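Imidazolonepropionase (Unidentified, PDB 2Q09) catalyses the hydrolytic opening of the imidazolone-5-propanoate ring to N-formimidoyl-L-glutamate, the third step of histidine degradation. Local coordinates at residues A[104-112]-A[142-150]. Sequence-based numbering, arbitrary orientation.
Sequences IISTVRATR and SGYGLTLED. With DI6 (3-[(4S)-2,5-dioxoimidazolidin-4-yl]propanoic acid), chain C.
Gly145 O receives the NE-H of Arg112 at 2.9 Å, in the guanidinium plane and nearly straight (171°). The same guanidinium sends NH2 to Leu146 O at 3.2 Å, a more bent bond that arrives above the carbonyl plane. The Arg112 chain, extended from CG to NE, reaches out from the side of the helix to this loop. Thr147 CG2 lies over one guanidinium face, and Glu182 forms a salt bridge with NH1. A methionine in place of Arg112 would probably leave both loop carbonyls without these donors and Glu182 without its charged mate. Thr147 is the N-cap of helix 148-164: its OG1 accepts from Asp150 N and donates to Asp150 OD2 at 2.6 Å.

Nearer the active site, Thr107 CG2 sits over the Tyr144 ring, 3.7 Å from its centroid, a CH-pi contact. This methyl is anti to the backbone N, while OG1 turns to Arg81. Ile104 CD1 meets the ring edge at CE1. Tyr144 OH donates to DI6 O9 at 2.7 Å, and Arg81 binds the inhibitor too. The helix therefore holds the loop by its carbonyls and backs the tyrosine that binds the propionate carboxylate.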
loop_
_atom_site.group_PDB
_atom_site.type_symbol
_atom_site.label_atom_id
_atom_site.label_comp_id
_atom_site.label_asym_id
_atom_site.label_seq_id
_atom_site.Cartn_x
_atom_site.Cartn_y
_atom_site.Cartn_z
ATOM N N ILE A 104 -15.736 -12.258 -6.772
ATOM C CA ILE A 104 -15.348 -11.783 -5.457
ATOM C C ILE A 104 -16.162 -12.421 -4.332
ATOM O O ILE A 104 -15.687 -12.512 -3.204
ATOM C CB ILE A 104 -15.460 -10.244 -5.356
ATOM C CG1 ILE A 104 -15.030 -9.786 -3.962
ATOM C CG2 ILE A 104 -16.883 -9.801 -5.652
ATOM C CD1 ILE A 104 -14.831 -8.292 -3.837
ATOM N N ILE A 105 -17.377 -12.868 -4.627
ATOM C CA ILE A 105 -18.183 -13.484 -3.585
ATOM C C ILE A 105 -17.564 -14.794 -3.094
ATOM O O ILE A 105 -17.693 -15.130 -1.915
ATOM C CB ILE A 105 -19.656 -13.717 -4.043
ATOM C CG1 ILE A 105 -20.510 -14.146 -2.849
ATOM C CG2 ILE A 105 -19.723 -14.769 -5.117
ATOM C CD1 ILE A 105 -20.517 -13.143 -1.701
ATOM N N SER A 106 -16.881 -15.536 -3.967
ATOM C CA SER A 106 -16.274 -16.776 -3.498
ATOM C C SER A 106 -15.167 -16.463 -2.485
ATOM O O SER A 106 -14.976 -17.194 -1.511
ATOM C CB SER A 106 -15.720 -17.616 -4.662
ATOM O OG SER A 106 -14.636 -16.991 -5.319
ATOM N N THR A 107 -14.441 -15.373 -2.698
ATOM C CA THR A 107 -13.391 -15.005 -1.756
ATOM C C THR A 107 -14.045 -14.596 -0.433
ATOM O O THR A 107 -13.519 -14.864 0.649
ATOM C CB THR A 107 -12.542 -13.832 -2.280
ATOM O OG1 THR A 107 -11.833 -14.237 -3.459
ATOM C CG2 THR A 107 -11.529 -13.408 -1.229
ATOM N N VAL A 108 -15.188 -13.927 -0.523
ATOM C CA VAL A 108 -15.906 -13.507 0.674
ATOM C C VAL A 108 -16.378 -14.722 1.484
ATOM O O VAL A 108 -16.209 -14.785 2.705
ATOM C CB VAL A 108 -17.124 -12.637 0.309
ATOM C CG1 VAL A 108 -17.952 -12.348 1.563
ATOM C CG2 VAL A 108 -16.653 -11.330 -0.309
ATOM N N ARG A 109 -16.960 -15.703 0.804
ATOM C CA ARG A 109 -17.427 -16.892 1.506
ATOM C C ARG A 109 -16.258 -17.655 2.132
ATOM O O ARG A 109 -16.332 -18.094 3.283
ATOM C CB ARG A 109 -18.199 -17.807 0.550
ATOM C CG ARG A 109 -19.464 -17.167 -0.027
ATOM C CD ARG A 109 -20.287 -18.190 -0.785
ATOM N NE ARG A 109 -21.410 -17.614 -1.525
ATOM C CZ ARG A 109 -22.369 -16.869 -0.993
ATOM N NH1 ARG A 109 -22.360 -16.587 0.302
ATOM N NH2 ARG A 109 -23.353 -16.409 -1.754
ATOM N N ALA A 110 -15.181 -17.813 1.378
ATOM C CA ALA A 110 -14.017 -18.522 1.893
ATOM C C ALA A 110 -13.414 -17.782 3.088
ATOM O O ALA A 110 -12.990 -18.403 4.067
ATOM C CB ALA A 110 -12.965 -18.679 0.793
ATOM N N THR A 111 -13.363 -16.454 3.006
ATOM C CA THR A 111 -12.775 -15.663 4.084
ATOM C C THR A 111 -13.673 -15.627 5.326
ATOM O O THR A 111 -13.177 -15.671 6.449
ATOM C CB THR A 111 -12.448 -14.229 3.607
ATOM O OG1 THR A 111 -11.537 -14.301 2.500
ATOM C CG2 THR A 111 -11.788 -13.417 4.718
ATOM N N ARG A 112 -14.987 -15.565 5.132
ATOM C CA ARG A 112 -15.907 -15.576 6.275
ATOM C C ARG A 112 -15.767 -16.915 6.994
ATOM O O ARG A 112 -15.749 -16.990 8.223
ATOM C CB ARG A 112 -17.355 -15.459 5.822
ATOM C CG ARG A 112 -17.788 -14.113 5.306
ATOM C CD ARG A 112 -19.226 -14.228 4.826
ATOM N NE ARG A 112 -19.832 -12.930 4.569
ATOM C CZ ARG A 112 -21.099 -12.769 4.208
ATOM N NH1 ARG A 112 -21.872 -13.840 4.057
ATOM N NH2 ARG A 112 -21.602 -11.552 4.038
ATOM N N SER A 142 -9.496 -4.633 4.799
ATOM C CA SER A 142 -10.448 -5.678 5.153
ATOM C C SER A 142 -11.212 -5.787 3.830
ATOM O O SER A 142 -10.594 -5.732 2.770
ATOM C CB SER A 142 -11.357 -5.226 6.308
ATOM O OG SER A 142 -12.064 -4.032 6.003
ATOM N N GLY A 143 -12.528 -5.946 3.858
ATOM C CA GLY A 143 -13.252 -6.001 2.599
ATOM C C GLY A 143 -13.660 -7.354 2.043
ATOM O O GLY A 143 -14.347 -7.418 1.026
ATOM N N TYR A 144 -13.225 -8.438 2.668
ATOM C CA TYR A 144 -13.613 -9.769 2.210
ATOM C C TYR A 144 -14.475 -10.462 3.270
ATOM O O TYR A 144 -14.706 -11.676 3.199
ATOM C CB TYR A 144 -12.379 -10.623 1.894
ATOM C CG TYR A 144 -11.648 -10.195 0.633
ATOM C CD1 TYR A 144 -12.344 -9.985 -0.556
ATOM C CD2 TYR A 144 -10.266 -10.013 0.624
ATOM C CE1 TYR A 144 -11.691 -9.603 -1.725
ATOM C CE2 TYR A 144 -9.594 -9.633 -0.541
ATOM C CZ TYR A 144 -10.315 -9.430 -1.712
ATOM O OH TYR A 144 -9.657 -9.070 -2.866
ATOM N N GLY A 145 -14.942 -9.675 4.243
ATOM C CA GLY A 145 -15.771 -10.217 5.306
ATOM C C GLY A 145 -17.227 -9.858 5.062
ATOM O O GLY A 145 -18.108 -10.717 5.090
ATOM N N LEU A 146 -17.471 -8.579 4.804
ATOM C CA LEU A 146 -18.814 -8.079 4.535
ATOM C C LEU A 146 -19.871 -8.414 5.603
ATOM O O LEU A 146 -21.041 -8.691 5.291
ATOM C CB LEU A 146 -19.271 -8.535 3.142
ATOM C CG LEU A 146 -18.326 -8.075 2.011
ATOM C CD1 LEU A 146 -19.007 -8.286 0.661
ATOM C CD2 LEU A 146 -17.962 -6.603 2.177
ATOM N N THR A 147 -19.426 -8.401 6.857
ATOM C CA THR A 147 -20.275 -8.594 8.039
ATOM C C THR A 147 -19.457 -7.851 9.086
ATOM O O THR A 147 -18.252 -7.681 8.903
ATOM C CB THR A 147 -20.408 -10.072 8.497
ATOM O OG1 THR A 147 -19.196 -10.490 9.132
ATOM C CG2 THR A 147 -20.711 -10.984 7.304
ATOM N N LEU A 148 -20.076 -7.401 10.168
ATOM C CA LEU A 148 -19.312 -6.685 11.179
ATOM C C LEU A 148 -18.194 -7.551 11.755
ATOM O O LEU A 148 -17.028 -7.144 11.751
ATOM C CB LEU A 148 -20.227 -6.194 12.305
ATOM C CG LEU A 148 -19.577 -5.277 13.354
ATOM C CD1 LEU A 148 -20.656 -4.454 14.053
ATOM C CD2 LEU A 148 -18.784 -6.107 14.370
ATOM N N GLU A 149 -18.539 -8.735 12.250
ATOM C CA GLU A 149 -17.535 -9.612 12.845
ATOM C C GLU A 149 -16.411 -10.019 11.893
ATOM O O GLU A 149 -15.245 -10.071 12.283
ATOM C CB GLU A 149 -18.183 -10.881 13.412
ATOM C CG GLU A 149 -19.077 -10.631 14.614
ATOM C CD GLU A 149 -20.508 -10.301 14.234
ATOM O OE1 GLU A 149 -20.768 -9.956 13.060
ATOM O OE2 GLU A 149 -21.382 -10.389 15.123
ATOM N N ASP A 150 -16.752 -10.325 10.648
ATOM C CA ASP A 150 -15.721 -10.750 9.709
ATOM C C ASP A 150 -14.800 -9.612 9.270
ATOM O O ASP A 150 -13.606 -9.824 9.079
ATOM C CB ASP A 150 -16.369 -11.449 8.520
ATOM C CG ASP A 150 -17.042 -12.760 8.923
ATOM O OD1 ASP A 150 -16.326 -13.684 9.362
ATOM O OD2 ASP A 150 -18.281 -12.865 8.817
HETATM N N1 DI6 C . -10.874 -3.391 -7.449
HETATM C C2 DI6 C . -10.084 -4.454 -7.712
HETATM O O2 DI6 C . -9.444 -4.660 -8.727
HETATM C C3 DI6 C . -10.147 -5.350 -6.451
HETATM N N4 DI6 C . -11.068 -4.592 -5.576
HETATM C C5 DI6 C . -11.432 -3.474 -6.233
HETATM O O5 DI6 C . -12.180 -2.625 -5.769
HETATM C C6 DI6 C . -10.678 -6.734 -6.793
HETATM C C7 DI6 C . -10.759 -7.657 -5.575
HETATM C C8 DI6 C . -11.284 -9.071 -5.867
HETATM O O9 DI6 C . -11.078 -9.947 -5.005
HETATM O O10 DI6 C . -11.893 -9.319 -6.938
#